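PDB 6G6O: Ika8 from Synthetic construct, which is a computationally designed, symmetrical eight-bladed beta-propeller of WD40-type repeats with no known natural function. Local coordinates for residues Val39-Ile42 with Leu47-Asp50; Ile107-Ala112 with Ile117-Ile122. All blocks are in the same frame, centred on the assembly; numbering follows the deposited sequence.

Contacts 1 and 2 both join antiparallel neighbours within four-stranded propeller blades, but in different blades and at different depths; their nearest atoms are about 16 Å apart and do not touch. Contact 2 pairs the second and third strands of its blade, 107-112 and 117-121, and is buried, with regular backbone bonding and aliphatic packing between the strands, one face of it covered by the next blade. Contact 1 pairs the third strand, 37-41, with the outermost, 47-51, and is only partly buried: its backbone bonds are fewer and less regular, and an exposed leucine is one partner in each of its apolar contacts. W40 and W120 hold equivalent places, both bonded through NE1 to a second-strand serine; contact 1 takes in the benzo part of W40, contact 2 the N-H side of W120.

Contact 1. Residues Val39-Ile42 with Leu47-Asp50; sequences VWDI and LLRD
L48 lies against the backbone of strand 37-41 as well as against V39. Its CD1 sits 3.5 Å from D41 CB and touches the W40 carbonyl carbon and the D41 amide nitrogen. L48 CB packs on V39 CG1 at 3.9 Å. With CG1 anti to the backbone N (chi1 -179°), V39 offers this methyl to the leucine. On the opposite face of the sheet from V39, L47 CB meets the benzo part of the W40 indole obliquely, 3.6 Å from W40 CZ3 and nearly as close to CE3. Beneath these contacts, L48 N donates to V39 O over 2.6 Å, tilted from the carbonyl plane. The same oxygen takes a CA-H contact from L47 CA at 3.3 Å. The return bond from V39 N to R49 O is weak, at 3.4 Å. Further out, W40 NE1 is bonded to S30 OG on the next inward strand, which helps fix the indole beside L47. D41 turns its carboxylate back to the hairpin turn, where OD1 accepts from the L43 amide and OD2 pairs with T44 OG1. D50 reaches K38 through a salt bridge. The chemistry implies an outermost blade strand held to the third by one short backbone bond and by apolar cover, with L48 shielding part of the neighbouring backbone, D41 tied into the turn and D50 paired with K38.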
ATOM      1  N   VAL A  39     -15.835  -6.996  -7.138  1.00 19.28           N
ATOM      2  CA  VAL A  39     -15.601  -7.950  -6.059  1.00 24.48           C
ATOM      3  C   VAL A  39     -15.540  -9.343  -6.670  1.00 22.77           C
ATOM      4  O   VAL A  39     -16.496  -9.786  -7.318  1.00 23.44           O
ATOM      5  CB  VAL A  39     -16.695  -7.864  -4.984  1.00 20.95           C
ATOM      6  CG1 VAL A  39     -16.416  -8.849  -3.862  1.00 17.15           C
ATOM      7  CG2 VAL A  39     -16.799  -6.442  -4.448  1.00 31.28           C
ATOM      8  N   TRP A  40     -14.425 -10.036  -6.457  1.00 22.41           N
ATOM      9  CA  TRP A  40     -14.168 -11.323  -7.085  1.00 19.27           C
ATOM     10  C   TRP A  40     -14.230 -12.451  -6.065  1.00 25.95           C
ATOM     11  O   TRP A  40     -13.987 -12.251  -4.872  1.00 26.74           O
ATOM     12  CB  TRP A  40     -12.798 -11.336  -7.770  1.00 18.41           C
ATOM     13  CG  TRP A  40     -12.564 -10.177  -8.683  1.00 21.59           C
ATOM     14  CD1 TRP A  40     -11.818  -9.067  -8.423  1.00 13.75           C
ATOM     15  CD2 TRP A  40     -13.074 -10.016 -10.013  1.00 24.73           C
ATOM     16  NE1 TRP A  40     -11.833  -8.222  -9.506  1.00 20.23           N
ATOM     17  CE2 TRP A  40     -12.599  -8.782 -10.494  1.00 22.92           C
ATOM     18  CE3 TRP A  40     -13.887 -10.796 -10.841  1.00 23.52           C
ATOM     19  CZ2 TRP A  40     -12.909  -8.308 -11.766  1.00 20.78           C
ATOM     20  CZ3 TRP A  40     -14.195 -10.324 -12.103  1.00 23.33           C
ATOM     21  CH2 TRP A  40     -13.708  -9.092 -12.553  1.00 22.94           C
ATOM     22  N   ASP A  41     -14.559 -13.644  -6.556  1.00 27.91           N
ATOM     23  CA  ASP A  41     -14.538 -14.875  -5.770  1.00 26.03           C
ATOM     24  C   ASP A  41     -13.314 -15.672  -6.201  1.00 25.07           C
ATOM     25  O   ASP A  41     -13.263 -16.178  -7.326  1.00 28.61           O
ATOM     26  CB  ASP A  41     -15.822 -15.678  -5.977  1.00 27.02           C
ATOM     27  CG  ASP A  41     -15.949 -16.845  -5.017  1.00 24.72           C
ATOM     28  OD1 ASP A  41     -14.995 -17.115  -4.257  1.00 31.72           O
ATOM     29  OD2 ASP A  41     -17.010 -17.504  -5.029  1.00 35.13           O
ATOM     30  N   ILE A  42     -12.329 -15.782  -5.309  1.00 23.37           N
ATOM     31  CA  ILE A  42     -11.102 -16.491  -5.655  1.00 27.58           C
ATOM     32  C   ILE A  42     -11.367 -17.981  -5.837  1.00 29.37           C
ATOM     33  O   ILE A  42     -10.739 -18.633  -6.680  1.00 34.61           O
ATOM     34  CB  ILE A  42     -10.020 -16.221  -4.591  1.00 29.63           C
ATOM     35  CG1 ILE A  42      -9.370 -14.858  -4.845  1.00 25.61           C
ATOM     36  CG2 ILE A  42      -8.981 -17.342  -4.550  1.00 32.25           C
ATOM     37  CD1 ILE A  42      -7.862 -14.853  -4.733  1.00 29.05           C
ATOM     38  N   LEU A  47     -17.235 -13.019 -10.445  1.00 26.33           N
ATOM     39  CA  LEU A  47     -17.401 -11.753  -9.750  1.00 28.70           C
ATOM     40  C   LEU A  47     -18.653 -11.813  -8.882  1.00 35.81           C
ATOM     41  O   LEU A  47     -19.706 -12.287  -9.322  1.00 38.74           O
ATOM     42  CB  LEU A  47     -17.483 -10.594 -10.748  1.00 21.40           C
ATOM     43  CG  LEU A  47     -18.774 -10.358 -11.535  1.00 31.40           C
ATOM     44  CD1 LEU A  47     -18.856  -8.913 -11.996  1.00 35.06           C
ATOM     45  CD2 LEU A  47     -18.880 -11.311 -12.718  1.00 54.19           C
ATOM     46  N   LEU A  48     -18.527 -11.363  -7.632  1.00 37.83           N
ATOM     47  CA  LEU A  48     -19.691 -11.321  -6.755  1.00 24.55           C
ATOM     48  C   LEU A  48     -20.675 -10.253  -7.207  1.00 22.95           C
ATOM     49  O   LEU A  48     -21.888 -10.490  -7.232  1.00 28.66           O
ATOM     50  CB  LEU A  48     -19.265 -11.074  -5.308  1.00 23.37           C
ATOM     51  CG  LEU A  48     -18.847 -12.293  -4.483  1.00 26.91           C
ATOM     52  CD1 LEU A  48     -17.466 -12.763  -4.882  1.00 30.13           C
ATOM     53  CD2 LEU A  48     -18.902 -11.994  -2.993  1.00 25.75           C
ATOM     54  N   ARG A  49     -20.173  -9.080  -7.583  1.00 26.63           N
ATOM     55  CA  ARG A  49     -21.035  -7.968  -7.952  1.00 31.43           C
ATOM     56  C   ARG A  49     -20.200  -6.867  -8.583  1.00 30.09           C
ATOM     57  O   ARG A  49     -18.972  -6.835  -8.452  1.00 30.66           O
ATOM     58  CB  ARG A  49     -21.788  -7.419  -6.740  1.00 36.64           C
ATOM     59  CG  ARG A  49     -20.918  -6.612  -5.786  1.00 32.81           C
ATOM     60  CD  ARG A  49     -21.703  -6.139  -4.573  1.00 30.03           C
ATOM     61  NE  ARG A  49     -22.684  -7.127  -4.128  1.00 29.76           N
ATOM     62  CZ  ARG A  49     -23.989  -7.049  -4.376  1.00 29.94           C
ATOM     63  NH1 ARG A  49     -24.807  -7.995  -3.936  1.00 30.86           N
ATOM     64  NH2 ARG A  49     -24.471  -6.029  -5.072  1.00 34.61           N
ATOM     65  N   ASP A  50     -20.891  -5.964  -9.270  1.00 33.74           N
ATOM     66  CA  ASP A  50     -20.310  -4.724  -9.768  1.00 28.61           C
ATOM     67  C   ASP A  50     -20.706  -3.615  -8.801  1.00 35.16           C
ATOM     68  O   ASP A  50     -21.869  -3.199  -8.766  1.00 35.52           O
ATOM     69  CB  ASP A  50     -20.795  -4.416 -11.183  1.00 30.85           C
ATOM     70  CG  ASP A  50     -19.949  -5.078 -12.251  1.00 33.03           C
ATOM     71  OD1 ASP A  50     -18.723  -5.208 -12.046  1.00 34.27           O
ATOM     72  OD2 ASP A  50     -20.510  -5.466 -13.297  1.00 28.73           O
TER

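Contact 2. Residues Ile107-Ala112 with Ile117-Ile122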
ATOM      1  N   ILE A 107     -11.723   2.556  12.955  1.00 20.53           N
ATOM      2  CA  ILE A 107     -11.233   3.881  12.602  1.00 19.93           C
ATOM      3  C   ILE A 107     -10.653   3.833  11.196  1.00 13.95           C
ATOM      4  O   ILE A 107      -9.919   2.902  10.848  1.00 18.84           O
ATOM      5  CB  ILE A 107     -10.178   4.386  13.611  1.00 17.46           C
ATOM      6  CG1 ILE A 107     -10.767   4.459  15.019  1.00 15.98           C
ATOM      7  CG2 ILE A 107      -9.647   5.743  13.194  1.00 18.72           C
ATOM      8  CD1 ILE A 107     -11.916   5.425  15.145  1.00 22.36           C
ATOM      9  N   VAL A 108     -10.989   4.836  10.390  1.00 17.83           N
ATOM     10  CA  VAL A 108     -10.426   5.014   9.058  1.00 15.66           C
ATOM     11  C   VAL A 108      -9.679   6.338   9.033  1.00 17.34           C
ATOM     12  O   VAL A 108     -10.236   7.378   9.402  1.00 22.21           O
ATOM     13  CB  VAL A 108     -11.512   4.982   7.968  1.00 11.06           C
ATOM     14  CG1 VAL A 108     -11.015   5.664   6.702  1.00 14.83           C
ATOM     15  CG2 VAL A 108     -11.913   3.555   7.676  1.00 24.07           C
ATOM     16  N   VAL A 109      -8.420   6.297   8.607  1.00 18.12           N
ATOM     17  CA  VAL A 109      -7.602   7.489   8.425  1.00 15.19           C
ATOM     18  C   VAL A 109      -7.340   7.642   6.934  1.00 19.65           C
ATOM     19  O   VAL A 109      -6.772   6.743   6.301  1.00 20.70           O
ATOM     20  CB  VAL A 109      -6.287   7.401   9.215  1.00 19.24           C
ATOM     21  CG1 VAL A 109      -5.495   8.682   9.061  1.00 16.73           C
ATOM     22  CG2 VAL A 109      -6.569   7.121  10.680  1.00 21.43           C
ATOM     23  N   SER A 110      -7.759   8.773   6.371  1.00 17.72           N
ATOM     24  CA  SER A 110      -7.596   9.046   4.950  1.00 14.49           C
ATOM     25  C   SER A 110      -6.674  10.241   4.759  1.00 19.17           C
ATOM     26  O   SER A 110      -6.842  11.273   5.416  1.00 16.44           O
ATOM     27  CB  SER A 110      -8.947   9.308   4.280  1.00 14.67           C
ATOM     28  OG  SER A 110      -9.687  10.291   4.982  1.00 18.41           O
ATOM     29  N   GLY A 111      -5.692  10.089   3.869  1.00 14.20           N
ATOM     30  CA  GLY A 111      -4.848  11.183   3.455  1.00 15.67           C
ATOM     31  C   GLY A 111      -5.264  11.698   2.089  1.00 17.39           C
ATOM     32  O   GLY A 111      -5.867  10.982   1.295  1.00 17.12           O
ATOM     33  N   ALA A 112      -4.940  12.960   1.824  1.00 12.63           N
ATOM     34  CA  ALA A 112      -5.354  13.615   0.594  1.00 14.66           C
ATOM     35  C   ALA A 112      -4.154  14.263  -0.081  1.00 13.68           C
ATOM     36  O   ALA A 112      -3.080  14.406   0.508  1.00 16.52           O
ATOM     37  CB  ALA A 112      -6.443  14.660   0.854  1.00 17.32           C
ATOM     38  N   ILE A 117      -5.354  15.251   6.504  1.00 19.15           N
ATOM     39  CA  ILE A 117      -5.542  13.924   7.073  1.00 17.49           C
ATOM     40  C   ILE A 117      -6.792  13.958   7.937  1.00 18.31           C
ATOM     41  O   ILE A 117      -6.906  14.799   8.835  1.00 20.30           O
ATOM     42  CB  ILE A 117      -4.326  13.475   7.902  1.00 18.55           C
ATOM     43  CG1 ILE A 117      -3.042  13.587   7.085  1.00 21.36           C
ATOM     44  CG2 ILE A 117      -4.518  12.055   8.395  1.00 24.19           C
ATOM     45  CD1 ILE A 117      -1.791  13.418   7.908  1.00 21.19           C
ATOM     46  N   LYS A 118      -7.727  13.055   7.665  1.00 18.09           N
ATOM     47  CA  LYS A 118      -8.975  12.988   8.407  1.00 14.38           C
ATOM     48  C   LYS A 118      -9.125  11.614   9.041  1.00 19.89           C
ATOM     49  O   LYS A 118      -8.639  10.611   8.512  1.00 16.75           O
ATOM     50  CB  LYS A 118     -10.179  13.289   7.508  1.00 14.90           C
ATOM     51  CG  LYS A 118     -10.257  14.737   7.045  1.00 15.61           C
ATOM     52  CD  LYS A 118     -11.598  15.031   6.400  1.00 14.87           C
ATOM     53  CE  LYS A 118     -11.654  16.441   5.839  1.00 18.89           C
ATOM     54  NZ  LYS A 118     -12.995  16.746   5.270  1.00 24.02           N
ATOM     55  N   VAL A 119      -9.800  11.584  10.187  1.00 21.81           N
ATOM     56  CA  VAL A 119     -10.002  10.370  10.969  1.00 17.40           C
ATOM     57  C   VAL A 119     -11.500  10.172  11.136  1.00 19.83           C
ATOM     58  O   VAL A 119     -12.190  11.047  11.675  1.00 21.62           O
ATOM     59  CB  VAL A 119      -9.300  10.450  12.332  1.00 16.41           C
ATOM     60  CG1 VAL A 119      -9.762   9.321  13.233  1.00 19.81           C
ATOM     61  CG2 VAL A 119      -7.793  10.413  12.154  1.00 17.05           C
ATOM     62  N   TRP A 120     -12.001   9.026  10.682  1.00 20.47           N
ATOM     63  CA  TRP A 120     -13.425   8.741  10.689  1.00 14.98           C
ATOM     64  C   TRP A 120     -13.735   7.586  11.632  1.00 15.83           C
ATOM     65  O   TRP A 120     -12.883   6.743  11.926  1.00 22.64           O
ATOM     66  CB  TRP A 120     -13.934   8.400   9.282  1.00 13.03           C
ATOM     67  CG  TRP A 120     -13.442   9.321   8.207  1.00 14.22           C
ATOM     68  CD1 TRP A 120     -12.297   9.192   7.476  1.00 15.42           C
ATOM     69  CD2 TRP A 120     -14.090  10.507   7.729  1.00 17.62           C
ATOM     70  NE1 TRP A 120     -12.186  10.226   6.579  1.00 14.33           N
ATOM     71  CE2 TRP A 120     -13.275  11.047   6.714  1.00 17.44           C
ATOM     72  CE3 TRP A 120     -15.276  11.166   8.064  1.00 12.89           C
ATOM     73  CZ2 TRP A 120     -13.609  12.215   6.030  1.00 19.82           C
ATOM     74  CZ3 TRP A 120     -15.606  12.325   7.385  1.00 16.97           C
ATOM     75  CH2 TRP A 120     -14.776  12.838   6.380  1.00 15.75           C
ATOM     76  N   ASP A 121     -14.976   7.567  12.109  1.00 23.83           N
ATOM     77  CA  ASP A 121     -15.523   6.463  12.890  1.00 22.20           C
ATOM     78  C   ASP A 121     -16.505   5.727  11.987  1.00 19.12           C
ATOM     79  O   ASP A 121     -17.567   6.262  11.653  1.00 21.46           O
ATOM     80  CB  ASP A 121     -16.203   6.978  14.159  1.00 22.06           C
ATOM     81  CG  ASP A 121     -16.740   5.858  15.039  1.00 30.81           C
ATOM     82  OD1 ASP A 121     -16.518   4.671  14.720  1.00 35.19           O
ATOM     83  OD2 ASP A 121     -17.387   6.170  16.062  1.00 25.08           O
ATOM     84  N   ILE A 122     -16.151   4.503  11.586  1.00 23.68           N
ATOM     85  CA  ILE A 122     -16.998   3.747  10.670  1.00 21.90           C
ATOM     86  C   ILE A 122     -18.313   3.322  11.300  1.00 23.15           C
ATOM     87  O   ILE A 122     -19.183   2.795  10.597  1.00 24.94           O
ATOM     88  CB  ILE A 122     -16.261   2.505  10.128  1.00 16.15           C
ATOM     89  CG1 ILE A 122     -16.234   1.391  11.176  1.00 24.87           C
ATOM     90  CG2 ILE A 122     -14.856   2.867   9.695  1.00 16.60           C
ATOM     91  CD1 ILE A 122     -15.755   0.060  10.636  1.00 24.13           C
TER
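W120 and V108 form a hydrogen-bonded backbone pair, W120 N donating to V108 O at 2.7 Å and W120 O accepting from V108 N. Two residues along, S110 and K118 exchange a second pair, both bonds lying in the carbonyl plane. CA-H contacts to the same carbonyls fill the intervals, as from V109 CA to K118 O at 3.3 Å. The one side-chain hydrogen bond across the strands runs from W120 NE1 to S110 OG, 3.0 Å long, bent little (165°) and in the indole plane. S110 OG can meet the ring edge because it lies between the backbone N and the carbonyl carbon (chi1 51°); it is also bonded to H94 NE2, so two partners grip the hydroxyl. A phenylalanine in place of W120 would lack the indole N-H and would probably leave S110 OG bonded to H94 without this second partner. Apolar contacts line both faces. Beside the tryptophan, V108 CG1 meets W120 CD1 at 3.8 Å, and its CG2 meets I122 CG2 at 3.6 Å. On the opposite face, V109 CG1 touches I117 CG2 at 3.6 Å, while I107 CG2 packs on V119 CG1; L141 and F143 of strand 138-144 cover V109 from the next blade. A third-strand tryptophan bonded to a second-strand serine, itself bonded to a histidine before the first strand, is characteristic of WD40 beta-propeller blades.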